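Local coordinates for Lmo0651 protein (PDB 6EP3), which probably binds specific DNA sites as a GntR-family transcription factor, controlling expression of the Listeria monocytogenes Agr system and mediating virulence, at residues Ala144-Pro147 / Tyr148-Arg151; Val42-Ser45 / Pro46-Ala50. One frame throughout, in Å; residues are numbered along the deposited sequence.

Contact 1 of 2, residues Ala144-Pro147 / Tyr148-Arg151; sequences AENP and YQVR
The carboxamide of N146 lies flat against that of Q149, the two amide planes only 14° apart, at the N-terminal start of helix 147-163 in the helical FCD domain. N146 holds the N-cap position, and with its CG anti to the backbone N (chi1 -155°) the amide reaches forward alongside the first turn, where its CG sits 3.5 Å from Q149 CG. N146 ND2 and Q149 NE2 are 3.3 Å apart, but both are donors and each bonds elsewhere. Q149 NE2 binds T86 OG1 of the second subunit, and N146 ND2 makes a weak hydrogen bond to Q82 O of that subunit, so the stacked pair faces the dimer partner. N146 OD1 meets Y148 at the edge of its ring, 3.6 Å from CD1. The helical bonds begin here, V150 N to N146 O at 3.1 Å and R151 N to P147 O at 2.9 Å, while P147 takes the first-turn place where no N-H is required. R151, bent at chi3, folds back over this turn: P147 O lies 3.5 Å above one face of its guanidinium, offset toward the rim, and R151 NH2 rests 3.4 Å from P147 CB.

Contact 2 of 2, residues Val42-Ser45 / Pro46-Ala50; sequences VSRS and PLRKA
One face of the R48 guanidinium is met by the edge of the R44 guanidinium: R44 NH1 stands 3.0 Å above that face, over its centre, and the two planes are 82° apart, a T-shaped arrangement. Both groups are donors, so no hydrogen bond links them. Each has an anion of its own, R44 NH2 in a salt bridge with E33 and R48 NH1 with a bound sulfate, which would probably temper the like charge. Bends at chi2 and chi3 carry R44 along the first turn, where its NE lies 3.5 Å from L47 CD2. In the backbone, R48 N bonds to R44 O at 2.9 Å, while K49 N to S45 O is a weak bond. The P46 ring packs back against the residues before the helix, its CG 3.3 Å from S43 O and 4.0 Å from V42 CB. The segment leads into and begins helix 44-56, which by its place in the GntR winged helix-turn-helix is probably the recognition helix, and the sulfate at R48 is consistent with a site for DNA phosphate. V42 packs on L8 and V12 of helix 8-21 and P46 on D9, L47 fits against E33, L36 and A37 of helix 33-40, and K49 touches Y62 of the second subunit, from its strand 60-63.

In the fold
Both contacts are opening turns of helices with a proline near the start, but they lie in different parts of the protein. Contact 2 comes first along the chain, at the head of helix 44-56 in the DNA-binding GntR region; contact 1 follows much later, where helix 126-142 gives way to helix 147-163 in the FCD domain. Their centres are 31 Å apart and their nearest atoms about 16 Å apart, so they do not touch. Each nonetheless reaches the second subunit, so the dimer involves both the helical FCD domain and the winged helix-turn-helix. This is consistent with the two probable recognition helices being held in one assembly for binding DNA.

Contact 1 of 2, residues Ala144-Pro147 / Tyr148-Arg151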
ATOM      1  N   ALA B 144     -14.728  -4.729  -4.310  1.00 61.11           N
ATOM      2  CA  ALA B 144     -13.943  -4.967  -5.515  1.00 63.80           C
ATOM      3  C   ALA B 144     -13.318  -6.355  -5.557  1.00 57.91           C
ATOM      4  O   ALA B 144     -12.811  -6.749  -6.612  1.00 54.82           O
ATOM      5  CB  ALA B 144     -12.833  -3.920  -5.656  1.00 61.87           C
ATOM      6  N   GLU B 145     -13.338  -7.096  -4.446  1.00 58.11           N
ATOM      7  CA  GLU B 145     -12.660  -8.389  -4.351  1.00 65.56           C
ATOM      8  C   GLU B 145     -11.174  -8.251  -4.674  1.00 63.75           C
ATOM      9  O   GLU B 145     -10.630  -8.933  -5.543  1.00 62.80           O
ATOM     10  CB  GLU B 145     -13.336  -9.454  -5.218  1.00 71.57           C
ATOM     11  CG  GLU B 145     -14.700  -9.873  -4.677  1.00 89.34           C
ATOM     12  CD  GLU B 145     -15.758 -10.014  -5.745  1.00 97.74           C
ATOM     13  OE1 GLU B 145     -16.394  -8.995  -6.076  1.00102.35           O
ATOM     14  OE2 GLU B 145     -15.957 -11.142  -6.246  1.00101.18           O
ATOM     15  N   ASN B 146     -10.519  -7.340  -3.952  1.00 62.28           N
ATOM     16  CA  ASN B 146      -9.097  -7.064  -4.132  1.00 48.78           C
ATOM     17  C   ASN B 146      -8.469  -6.947  -2.748  1.00 49.24           C
ATOM     18  O   ASN B 146      -8.381  -5.855  -2.159  1.00 61.22           O
ATOM     19  CB  ASN B 146      -8.878  -5.798  -4.959  1.00 47.06           C
ATOM     20  CG  ASN B 146      -7.549  -5.800  -5.669  1.00 56.44           C
ATOM     21  OD1 ASN B 146      -6.557  -6.300  -5.143  1.00 56.44           O
ATOM     22  ND2 ASN B 146      -7.519  -5.236  -6.872  1.00 55.14           N
ATOM     23  N   PRO B 147      -8.011  -8.075  -2.199  1.00 47.33           N
ATOM     24  CA  PRO B 147      -7.415  -8.049  -0.856  1.00 53.58           C
ATOM     25  C   PRO B 147      -6.184  -7.169  -0.764  1.00 58.87           C
ATOM     26  O   PRO B 147      -5.900  -6.638   0.317  1.00 65.08           O
ATOM     27  CB  PRO B 147      -7.075  -9.524  -0.598  1.00 54.23           C
ATOM     28  CG  PRO B 147      -7.979 -10.294  -1.522  1.00 49.32           C
ATOM     29  CD  PRO B 147      -8.122  -9.438  -2.741  1.00 47.87           C
ATOM     30  N   TYR B 148      -5.432  -7.012  -1.859  1.00 49.73           N
ATOM     31  CA  TYR B 148      -4.307  -6.081  -1.839  1.00 51.12           C
ATOM     32  C   TYR B 148      -4.786  -4.675  -1.503  1.00 47.70           C
ATOM     33  O   TYR B 148      -4.187  -3.981  -0.669  1.00 56.80           O
ATOM     34  CB  TYR B 148      -3.576  -6.092  -3.183  1.00 55.62           C
ATOM     35  CG  TYR B 148      -3.003  -7.439  -3.555  1.00 51.48           C
ATOM     36  CD1 TYR B 148      -3.590  -8.217  -4.544  1.00 52.80           C
ATOM     37  CD2 TYR B 148      -1.866  -7.926  -2.925  1.00 47.66           C
ATOM     38  CE1 TYR B 148      -3.066  -9.451  -4.887  1.00 52.97           C
ATOM     39  CE2 TYR B 148      -1.336  -9.157  -3.258  1.00 50.58           C
ATOM     40  CZ  TYR B 148      -1.941  -9.914  -4.239  1.00 53.16           C
ATOM     41  OH  TYR B 148      -1.417 -11.137  -4.572  1.00 59.82           O
ATOM     42  N   GLN B 149      -5.878  -4.245  -2.138  1.00 44.02           N
ATOM     43  CA  GLN B 149      -6.418  -2.921  -1.864  1.00 44.79           C
ATOM     44  C   GLN B 149      -6.935  -2.829  -0.439  1.00 54.78           C
ATOM     45  O   GLN B 149      -6.770  -1.792   0.222  1.00 54.21           O
ATOM     46  CB  GLN B 149      -7.525  -2.587  -2.862  1.00 42.07           C
ATOM     47  CG  GLN B 149      -7.077  -2.618  -4.318  1.00 46.26           C
ATOM     48  CD  GLN B 149      -8.206  -2.293  -5.277  1.00 56.99           C
ATOM     49  OE1 GLN B 149      -9.376  -2.279  -4.889  1.00 52.33           O
ATOM     50  NE2 GLN B 149      -7.861  -2.016  -6.533  1.00 49.80           N
ATOM     51  N   VAL B 150      -7.561  -3.903   0.054  1.00 56.25           N
ATOM     52  CA  VAL B 150      -8.025  -3.888   1.441  1.00 49.87           C
ATOM     53  C   VAL B 150      -6.853  -3.699   2.404  1.00 44.91           C
ATOM     54  O   VAL B 150      -6.923  -2.886   3.334  1.00 44.52           O
ATOM     55  CB  VAL B 150      -8.822  -5.167   1.759  1.00 64.11           C
ATOM     56  CG1 VAL B 150      -9.142  -5.240   3.253  1.00 52.60           C
ATOM     57  CG2 VAL B 150     -10.099  -5.216   0.932  1.00 65.27           C
ATOM     58  N   ARG B 151      -5.753  -4.423   2.185  1.00 50.09           N
ATOM     59  CA  ARG B 151      -4.596  -4.307   3.074  1.00 53.90           C
ATOM     60  C   ARG B 151      -3.963  -2.922   2.986  1.00 53.30           C
ATOM     61  O   ARG B 151      -3.526  -2.360   4.001  1.00 59.69           O
ATOM     62  CB  ARG B 151      -3.555  -5.374   2.740  1.00 52.12           C
ATOM     63  CG  ARG B 151      -3.999  -6.809   2.970  1.00 64.91           C
ATOM     64  CD  ARG B 151      -2.861  -7.777   2.659  1.00 74.51           C
ATOM     65  NE  ARG B 151      -2.982  -8.381   1.334  1.00 80.76           N
ATOM     66  CZ  ARG B 151      -3.699  -9.463   1.057  1.00 79.74           C
ATOM     67  NH1 ARG B 151      -4.372 -10.078   2.017  1.00 82.34           N
ATOM     68  NH2 ARG B 151      -3.741  -9.930  -0.184  1.00 84.73           N
TER

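Contact 2 of 2, residues Val42-Ser45 / Pro46-Ala50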
ATOM      1  N   VAL B  42      14.519  -4.901  27.899  1.00 92.12           N
ATOM      2  CA  VAL B  42      14.244  -6.059  27.064  1.00 94.39           C
ATOM      3  C   VAL B  42      15.503  -6.500  26.338  1.00 97.64           C
ATOM      4  O   VAL B  42      16.492  -5.766  26.222  1.00 94.96           O
ATOM      5  CB  VAL B  42      13.104  -5.768  26.063  1.00 90.71           C
ATOM      6  CG1 VAL B  42      11.949  -5.118  26.784  1.00 89.25           C
ATOM      7  CG2 VAL B  42      13.596  -4.843  24.958  1.00 90.55           C
ATOM      8  N   SER B  43      15.472  -7.742  25.862  1.00103.18           N
ATOM      9  CA  SER B  43      16.495  -8.245  24.966  1.00107.26           C
ATOM     10  C   SER B  43      16.266  -7.663  23.574  1.00111.09           C
ATOM     11  O   SER B  43      15.282  -6.964  23.319  1.00120.27           O
ATOM     12  CB  SER B  43      16.482  -9.773  24.941  1.00108.34           C
ATOM     13  OG  SER B  43      17.575 -10.276  24.197  1.00112.50           O
ATOM     14  N   ARG B  44      17.179  -7.951  22.651  1.00103.17           N
ATOM     15  CA  ARG B  44      17.049  -7.371  21.323  1.00105.05           C
ATOM     16  C   ARG B  44      16.111  -8.161  20.420  1.00103.42           C
ATOM     17  O   ARG B  44      15.676  -7.628  19.394  1.00107.91           O
ATOM     18  CB  ARG B  44      18.425  -7.236  20.670  1.00106.99           C
ATOM     19  CG  ARG B  44      19.028  -5.848  20.839  1.00110.03           C
ATOM     20  CD  ARG B  44      19.731  -5.364  19.578  1.00115.52           C
ATOM     21  NE  ARG B  44      18.814  -4.992  18.503  1.00115.51           N
ATOM     22  CZ  ARG B  44      18.645  -5.701  17.392  1.00114.99           C
ATOM     23  NH1 ARG B  44      19.317  -6.830  17.218  1.00114.29           N
ATOM     24  NH2 ARG B  44      17.802  -5.280  16.458  1.00113.13           N
ATOM     25  N   SER B  45      15.782  -9.404  20.774  1.00100.28           N
ATOM     26  CA  SER B  45      14.873 -10.187  19.938  1.00 98.74           C
ATOM     27  C   SER B  45      13.500  -9.543  19.793  1.00 95.43           C
ATOM     28  O   SER B  45      12.993  -9.479  18.658  1.00 93.78           O
ATOM     29  CB  SER B  45      14.760 -11.616  20.480  1.00101.03           C
ATOM     30  OG  SER B  45      13.677 -12.300  19.869  1.00 98.47           O
ATOM     31  N   PRO B  46      12.836  -9.058  20.861  1.00 90.41           N
ATOM     32  CA  PRO B  46      11.562  -8.354  20.654  1.00 90.96           C
ATOM     33  C   PRO B  46      11.738  -7.051  19.892  1.00 94.07           C
ATOM     34  O   PRO B  46      11.068  -6.816  18.878  1.00100.15           O
ATOM     35  CB  PRO B  46      11.052  -8.113  22.082  1.00 89.06           C
ATOM     36  CG  PRO B  46      12.264  -8.203  22.943  1.00 86.71           C
ATOM     37  CD  PRO B  46      13.125  -9.236  22.297  1.00 83.61           C
ATOM     38  N   LEU B  47      12.659  -6.211  20.373  1.00 94.67           N
ATOM     39  CA  LEU B  47      12.889  -4.893  19.787  1.00 90.54           C
ATOM     40  C   LEU B  47      13.109  -4.984  18.281  1.00 85.98           C
ATOM     41  O   LEU B  47      12.389  -4.355  17.495  1.00 90.25           O
ATOM     42  CB  LEU B  47      14.084  -4.232  20.477  1.00 91.64           C
ATOM     43  CG  LEU B  47      14.635  -2.936  19.885  1.00 93.33           C
ATOM     44  CD1 LEU B  47      14.902  -1.956  20.998  1.00 97.71           C
ATOM     45  CD2 LEU B  47      15.907  -3.205  19.095  1.00 95.76           C
ATOM     46  N   ARG B  48      14.106  -5.773  17.871  1.00 78.78           N
ATOM     47  CA  ARG B  48      14.344  -6.036  16.455  1.00 76.08           C
ATOM     48  C   ARG B  48      13.039  -6.337  15.732  1.00 77.19           C
ATOM     49  O   ARG B  48      12.682  -5.664  14.756  1.00 76.71           O
ATOM     50  CB  ARG B  48      15.331  -7.199  16.312  1.00 77.81           C
ATOM     51  CG  ARG B  48      15.266  -7.938  14.986  1.00 89.82           C
ATOM     52  CD  ARG B  48      16.373  -8.980  14.883  1.00 96.11           C
ATOM     53  NE  ARG B  48      17.669  -8.378  14.580  1.00107.61           N
ATOM     54  CZ  ARG B  48      18.836  -8.883  14.967  1.00113.33           C
ATOM     55  NH1 ARG B  48      18.869 -10.000  15.681  1.00110.89           N
ATOM     56  NH2 ARG B  48      19.969  -8.269  14.647  1.00114.30           N
ATOM     57  N   LYS B  49      12.289  -7.316  16.248  1.00 73.05           N
ATOM     58  CA  LYS B  49      11.014  -7.694  15.649  1.00 69.18           C
ATOM     59  C   LYS B  49      10.127  -6.473  15.457  1.00 66.73           C
ATOM     60  O   LYS B  49       9.649  -6.200  14.347  1.00 66.65           O
ATOM     61  CB  LYS B  49      10.323  -8.736  16.531  1.00 72.98           C
ATOM     62  CG  LYS B  49      10.605 -10.176  16.129  1.00 80.64           C
ATOM     63  CD  LYS B  49       9.644 -11.149  16.795  1.00 85.31           C
ATOM     64  CE  LYS B  49      10.147 -11.587  18.155  1.00 88.48           C
ATOM     65  NZ  LYS B  49       9.582 -12.909  18.536  1.00 93.29           N
ATOM     66  N   ALA B  50       9.942  -5.698  16.529  1.00 65.75           N
ATOM     67  CA  ALA B  50       9.161  -4.469  16.447  1.00 68.65           C
ATOM     68  C   ALA B  50       9.616  -3.605  15.281  1.00 74.31           C
ATOM     69  O   ALA B  50       8.811  -3.227  14.419  1.00 84.18           O
ATOM     70  CB  ALA B  50       9.264  -3.700  17.765  1.00 59.68           C
TER